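Local coordinates for protein aminoglycoside 3'-phosphotransferase AphA1-IAB (Acinetobacter baumannii, PDB 4FEU) that phosphorylates kanamycin and structurally related aminoglycosides on the 3'-hydroxyl at the expense of ATP, giving the bacterium resistance to these antibiotics, at residues A[81-86]-A[214-219]; A[100-105]-A[204-209]. All coordinates share one frame; numbering follows the deposited sequence.

Contacts 1 and 2, with centres 10 Å apart, meet in one sheet and border the same bound anthrapyrazolone. A probable hydrogen bond from Ile206 N to Gly214 O (2.9 Å) joins the antiparallel neighbours 205-208 and 211-215, and another from Ile216 N to Asn204 O (3.0 Å) continues the pairing just past their ends. Pro83 CB also packs against Thr100 O (3.1 Å). Ile216 of contact 1 and Ile206 of contact 2 approach the inhibitor from one face, and Ile102 hydrogen-bonds it. The side chains of Val218 and Leu205 lie about 8 and 9 Å from that of Asp199, the likely proton acceptor, and the Ile216 side chain is about 9 Å from bound kanamycin.

Contact 1: A[81-86]-A[214-219]; sequences PLPTIK and GCIDVG. With 537 (2,6-dihydroanthra/1,9-cd/pyrazol-6-one), chain H.
Pro81, Leu82 and Pro83 pack against Gly214, Cys215, Ile216 and Val218 in a buried, largely apolar contact, where the loop leading into strand 85-90 of the five-stranded sheet meets the end of strand 211-215. A single hydrogen bond crosses it, from Cys215 N to Pro81 O (3.3 Å). It is long but fairly straight, 156° at the hydrogen, and Pro81 CG rests beside the side-chain-less Gly214. Leu82 reaches across with one branch: CG stands anti to the carbonyl carbon (chi1 -50°), and CD2 meets Cys215 SG at 3.3 Å, a separation short enough to be doubtful in detail, while its distance to Val218 CG1 is a looser 4.2 Å. Pro83 CG lies 3.7 Å from Ile216 CG2. These two residues then share the inhibitor. Ile216 lies over a ring face with CG2 and CD1, the latter 3.5 Å from C16, because chi1 of 61° swings CG1 between its backbone N and carbonyl carbon. Pro83 CG meets C2 of the inhibitor from the same side at the rim (3.6 Å). Leu73 of helix 62-76 touches Pro83 and Val218, whose N is hydrogen-bonded to Glu69. Segment 214-219 also carries Asp217-Val218-Gly219, resembling the DFG motif of kinases. Pro83 and Ile216 thus form an aliphatic wall suited to flat rings, consistent with a kinase-like adenine site, with the backbone bond and Leu82-Cys215 packing behind it.

Contact 2: A[100-105]-A[204-209]; sequences TAIPGK and NLIFDE. With 537 (2,6-dihydroanthra/1,9-cd/pyrazol-6-one), chain H.
Ile102 and Ile206 form the close-packed end of this contact, their side chains crossing at a slant with the two CG2 methyls 3.6 Å apart. Chi1 of -64° in Ile102 and -40° in Ile206 sets CG1 beside the backbone N and leaves each CG2 facing the other; that of Ile206 is also wedged against Pro103 O at 3.5 Å. Ile213 on strand 211-215 backs Ile102. Next to them Lys105 and Phe207 make an antiparallel hydrogen-bonded pair: Phe207 N donates to Lys105 O (2.7 Å) almost linearly, at 176°, and Lys105 N returns a bond to Phe207 O (2.9 Å). Toward solvent the fit slackens. The side chains of Pro103 and Asp208 cross at about a right angle, with Pro103 CB 3.8 Å from Asp208 OD2, and the exposed Lys105 side chain comes no nearer than 4.5 Å to segment 204-209. On the pocket side, Ile102 N donates to N23 of the inhibitor (3.1 Å) and Ile102 O accepts from N24 (2.9 Å), while Ile206 CD1 sits above the inhibitor plane just beyond the C12-C13 edge. Such paired backbone bonds from the segment joining two lobes characterise the hinge of the protein-kinase-like fold.

Contact 1: A[81-86]-A[214-219]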
loop_
_atom_site.group_PDB
_atom_site.type_symbol
_atom_site.label_atom_id
_atom_site.label_comp_id
_atom_site.label_asym_id
_atom_site.label_seq_id
_atom_site.Cartn_x
_atom_site.Cartn_y
_atom_site.Cartn_z
ATOM N N PRO A 81 -11.427 7.765 2.233
ATOM C CA PRO A 81 -10.993 8.917 1.415
ATOM C C PRO A 81 -9.859 8.515 0.470
ATOM O O PRO A 81 -8.765 8.149 0.915
ATOM C CB PRO A 81 -10.578 9.954 2.459
ATOM C CG PRO A 81 -10.145 9.147 3.652
ATOM C CD PRO A 81 -10.824 7.812 3.591
ATOM N N LEU A 82 -10.133 8.542 -0.835
ATOM C CA LEU A 82 -9.146 8.141 -1.839
ATOM C C LEU A 82 -9.064 9.126 -3.021
ATOM O O LEU A 82 -9.987 9.935 -3.215
ATOM C CB LEU A 82 -9.537 6.752 -2.415
ATOM C CG LEU A 82 -9.869 5.564 -1.507
ATOM C CD1 LEU A 82 -10.163 4.370 -2.358
ATOM C CD2 LEU A 82 -8.722 5.208 -0.613
ATOM N N PRO A 83 -8.031 9.015 -3.895
ATOM C CA PRO A 83 -8.021 9.854 -5.111
ATOM C C PRO A 83 -9.217 9.468 -6.006
ATOM O O PRO A 83 -9.561 8.279 -6.076
ATOM C CB PRO A 83 -6.686 9.487 -5.777
ATOM C CG PRO A 83 -5.823 8.922 -4.657
ATOM C CD PRO A 83 -6.832 8.143 -3.839
ATOM N N THR A 84 -9.837 10.468 -6.660
ATOM C CA THR A 84 -10.996 10.344 -7.561
ATOM C C THR A 84 -10.545 9.918 -8.976
ATOM O O THR A 84 -9.578 10.485 -9.479
ATOM C CB THR A 84 -11.727 11.724 -7.614
ATOM O OG1 THR A 84 -12.216 12.059 -6.315
ATOM C CG2 THR A 84 -12.878 11.772 -8.631
ATOM N N ILE A 85 -11.265 8.968 -9.631
ATOM C CA ILE A 85 -10.969 8.558 -11.019
ATOM C C ILE A 85 -11.570 9.588 -12.007
ATOM O O ILE A 85 -12.787 9.683 -12.152
ATOM C CB ILE A 85 -11.467 7.111 -11.328
ATOM C CG1 ILE A 85 -10.767 6.081 -10.423
ATOM C CG2 ILE A 85 -11.309 6.750 -12.830
ATOM C CD1 ILE A 85 -11.567 4.778 -10.208
ATOM N N LYS A 86 -10.714 10.346 -12.671
ATOM C CA LYS A 86 -11.102 11.326 -13.673
ATOM C C LYS A 86 -11.285 10.622 -15.034
ATOM O O LYS A 86 -12.271 10.841 -15.728
ATOM C CB LYS A 86 -10.021 12.402 -13.786
ATOM C CG LYS A 86 -10.276 13.642 -12.962
ATOM C CD LYS A 86 -9.489 14.810 -13.538
ATOM C CE LYS A 86 -10.341 15.795 -14.314
ATOM N NZ LYS A 86 -10.701 16.983 -13.491
ATOM N N GLY A 214 -6.203 10.680 3.691
ATOM C CA GLY A 214 -6.477 9.619 2.730
ATOM C C GLY A 214 -5.335 8.670 2.467
ATOM O O GLY A 214 -4.258 8.820 3.031
ATOM N N CYS A 215 -5.579 7.676 1.619
ATOM C CA CYS A 215 -4.577 6.694 1.233
ATOM C C CYS A 215 -4.559 6.515 -0.247
ATOM O O CYS A 215 -5.554 6.788 -0.928
ATOM C CB CYS A 215 -4.757 5.362 1.948
ATOM S SG CYS A 215 -6.318 4.544 1.575
ATOM N N ILE A 216 -3.390 6.099 -0.744
ATOM C CA ILE A 216 -3.094 5.872 -2.147
ATOM C C ILE A 216 -2.536 4.454 -2.290
ATOM O O ILE A 216 -2.327 3.782 -1.276
ATOM C CB ILE A 216 -2.109 6.982 -2.659
ATOM C CG1 ILE A 216 -0.756 6.976 -1.890
ATOM C CG2 ILE A 216 -2.772 8.380 -2.610
ATOM C CD1 ILE A 216 0.434 7.698 -2.584
ATOM N N ASP A 217 -2.285 4.014 -3.539
ATOM C CA ASP A 217 -1.675 2.731 -3.908
ATOM C C ASP A 217 -2.531 1.556 -3.453
ATOM O O ASP A 217 -2.081 0.659 -2.724
ATOM C CB ASP A 217 -0.216 2.664 -3.391
ATOM C CG ASP A 217 0.707 1.690 -4.094
ATOM O OD1 ASP A 217 0.238 0.981 -5.021
ATOM O OD2 ASP A 217 1.898 1.615 -3.701
ATOM N N VAL A 218 -3.770 1.547 -3.955
ATOM C CA VAL A 218 -4.803 0.574 -3.581
ATOM C C VAL A 218 -4.905 -0.689 -4.447
ATOM O O VAL A 218 -5.870 -1.450 -4.286
ATOM C CB VAL A 218 -6.179 1.272 -3.333
ATOM C CG1 VAL A 218 -6.050 2.404 -2.316
ATOM C CG2 VAL A 218 -6.791 1.770 -4.636
ATOM N N GLY A 219 -3.909 -0.928 -5.305
ATOM C CA GLY A 219 -3.865 -2.077 -6.209
ATOM C C GLY A 219 -4.007 -3.452 -5.585
ATOM O O GLY A 219 -4.452 -4.384 -6.272
HETATM C C1 537 H . -2.934 9.363 -6.945
HETATM C C2 537 H . -2.639 10.211 -5.877
HETATM C C3 537 H . -1.334 10.266 -5.395
HETATM C C4 537 H . -0.318 9.503 -6.027
HETATM C C5 537 H . -0.642 8.604 -7.050
HETATM C C6 537 H . -1.951 8.549 -7.516
HETATM C C11 537 H . 0.322 11.170 -3.958
HETATM C C12 537 H . 0.461 12.089 -2.951
HETATM C C13 537 H . 1.731 12.251 -2.378
HETATM C C14 537 H . 2.793 11.485 -2.895
HETATM C C15 537 H . 2.603 10.564 -3.948
HETATM C C16 537 H . 1.345 10.444 -4.539
HETATM C C20 537 H . 1.023 9.606 -5.619
HETATM C C21 537 H . -0.993 11.135 -4.347
HETATM O O22 537 H . 1.871 8.886 -6.154
HETATM N N23 537 H . -1.593 12.033 -3.552
HETATM N N24 537 H . -0.771 12.589 -2.782
#

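Contact 2: A[100-105]-A[204-209]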
loop_
_atom_site.group_PDB
_atom_site.type_symbol
_atom_site.label_atom_id
_atom_site.label_comp_id
_atom_site.label_asym_id
_atom_site.label_seq_id
_atom_site.Cartn_x
_atom_site.Cartn_y
_atom_site.Cartn_z
ATOM N N THR A 100 -7.200 12.449 -9.281
ATOM C CA THR A 100 -6.865 13.688 -8.588
ATOM C C THR A 100 -5.823 13.340 -7.498
ATOM O O THR A 100 -5.760 12.197 -7.057
ATOM C CB THR A 100 -8.087 14.265 -7.894
ATOM O OG1 THR A 100 -8.520 13.336 -6.891
ATOM C CG2 THR A 100 -9.195 14.640 -8.863
ATOM N N ALA A 101 -5.030 14.320 -7.051
ATOM C CA ALA A 101 -4.079 14.088 -5.984
ATOM C C ALA A 101 -4.735 14.318 -4.617
ATOM O O ALA A 101 -5.682 15.093 -4.497
ATOM C CB ALA A 101 -2.910 15.034 -6.142
ATOM N N ILE A 102 -4.202 13.668 -3.582
ATOM C CA ILE A 102 -4.616 13.885 -2.206
ATOM C C ILE A 102 -3.629 14.933 -1.705
ATOM O O ILE A 102 -2.419 14.693 -1.746
ATOM C CB ILE A 102 -4.613 12.604 -1.335
ATOM C CG1 ILE A 102 -5.654 11.571 -1.839
ATOM C CG2 ILE A 102 -4.893 12.988 0.134
ATOM C CD1 ILE A 102 -5.733 10.266 -0.953
ATOM N N PRO A 103 -4.104 16.141 -1.328
ATOM C CA PRO A 103 -3.156 17.200 -0.900
ATOM C C PRO A 103 -2.391 16.869 0.384
ATOM O O PRO A 103 -2.903 16.160 1.233
ATOM C CB PRO A 103 -4.055 18.430 -0.730
ATOM C CG PRO A 103 -5.413 17.870 -0.431
ATOM C CD PRO A 103 -5.510 16.608 -1.255
ATOM N N GLY A 104 -1.179 17.367 0.515
ATOM C CA GLY A 104 -0.385 17.102 1.709
ATOM C C GLY A 104 0.863 16.266 1.507
ATOM O O GLY A 104 1.380 16.157 0.392
ATOM N N LYS A 105 1.357 15.674 2.592
ATOM C CA LYS A 105 2.603 14.917 2.589
ATOM C C LYS A 105 2.377 13.495 3.055
ATOM O O LYS A 105 1.415 13.239 3.784
ATOM C CB LYS A 105 3.632 15.580 3.551
ATOM C CG LYS A 105 3.912 17.076 3.363
ATOM C CD LYS A 105 4.904 17.367 2.245
ATOM C CE LYS A 105 4.291 18.261 1.183
ATOM N NZ LYS A 105 5.110 18.301 -0.060
ATOM N N ASN A 204 2.165 5.555 1.709
ATOM C CA ASN A 204 0.809 5.433 1.191
ATOM C C ASN A 204 -0.278 6.136 1.978
ATOM O O ASN A 204 -1.410 6.171 1.511
ATOM C CB ASN A 204 0.481 3.981 0.892
ATOM C CG ASN A 204 1.365 3.457 -0.204
ATOM O OD1 ASN A 204 1.860 4.223 -1.030
ATOM N ND2 ASN A 204 1.628 2.164 -0.209
ATOM N N LEU A 205 0.073 6.759 3.124
ATOM C CA LEU A 205 -0.899 7.496 3.912
ATOM C C LEU A 205 -0.577 8.951 3.942
ATOM O O LEU A 205 0.554 9.338 4.257
ATOM C CB LEU A 205 -1.066 6.858 5.279
ATOM C CG LEU A 205 -1.733 5.516 5.125
ATOM C CD1 LEU A 205 -0.913 4.402 5.678
ATOM C CD2 LEU A 205 -3.165 5.586 5.427
ATOM N N ILE A 206 -1.547 9.756 3.513
ATOM C CA ILE A 206 -1.423 11.187 3.274
ATOM C C ILE A 206 -1.952 12.073 4.391
ATOM O O ILE A 206 -3.114 11.962 4.788
ATOM C CB ILE A 206 -1.979 11.567 1.849
ATOM C CG1 ILE A 206 -1.596 10.520 0.775
ATOM C CG2 ILE A 206 -1.529 12.995 1.418
ATOM C CD1 ILE A 206 0.014 10.254 0.553
ATOM N N PHE A 207 -1.100 12.989 4.858
ATOM C CA PHE A 207 -1.415 13.916 5.937
ATOM C C PHE A 207 -1.529 15.343 5.454
ATOM O O PHE A 207 -0.797 15.770 4.553
ATOM C CB PHE A 207 -0.362 13.818 7.052
ATOM C CG PHE A 207 -0.606 12.700 8.041
ATOM C CD1 PHE A 207 -0.224 11.393 7.748
ATOM C CD2 PHE A 207 -1.190 12.959 9.277
ATOM C CE1 PHE A 207 -0.437 10.365 8.665
ATOM C CE2 PHE A 207 -1.409 11.928 10.195
ATOM C CZ PHE A 207 -1.030 10.635 9.886
ATOM N N ASP A 208 -2.468 16.075 6.043
ATOM C CA ASP A 208 -2.652 17.487 5.771
ATOM C C ASP A 208 -3.165 18.166 7.008
ATOM O O ASP A 208 -4.234 17.798 7.527
ATOM C CB ASP A 208 -3.536 17.773 4.548
ATOM C CG ASP A 208 -3.305 19.151 3.956
ATOM O OD1 ASP A 208 -2.530 19.937 4.554
ATOM O OD2 ASP A 208 -3.869 19.436 2.880
ATOM N N GLU A 209 -2.354 19.135 7.504
ATOM C CA GLU A 209 -2.585 19.970 8.694
ATOM C C GLU A 209 -2.855 19.105 9.928
ATOM O O GLU A 209 -3.918 19.213 10.555
ATOM C CB GLU A 209 -3.695 21.017 8.441
ATOM C CG GLU A 209 -3.370 21.986 7.311
ATOM C CD GLU A 209 -4.497 22.385 6.372
ATOM O OE1 GLU A 209 -4.245 23.237 5.489
ATOM O OE2 GLU A 209 -5.618 21.841 6.502
HETATM C C1 537 H . -2.934 9.363 -6.945
HETATM C C2 537 H . -2.639 10.211 -5.877
HETATM C C3 537 H . -1.334 10.266 -5.395
HETATM C C4 537 H . -0.318 9.503 -6.027
HETATM C C5 537 H . -0.642 8.604 -7.050
HETATM C C6 537 H . -1.951 8.549 -7.516
HETATM C C11 537 H . 0.322 11.170 -3.958
HETATM C C12 537 H . 0.461 12.089 -2.951
HETATM C C13 537 H . 1.731 12.251 -2.378
HETATM C C14 537 H . 2.793 11.485 -2.895
HETATM C C15 537 H . 2.603 10.564 -3.948
HETATM C C16 537 H . 1.345 10.444 -4.539
HETATM C C20 537 H . 1.023 9.606 -5.619
HETATM C C21 537 H . -0.993 11.135 -4.347
HETATM O O22 537 H . 1.871 8.886 -6.154
HETATM N N23 537 H . -1.593 12.033 -3.552
HETATM N N24 537 H . -0.771 12.589 -2.782
#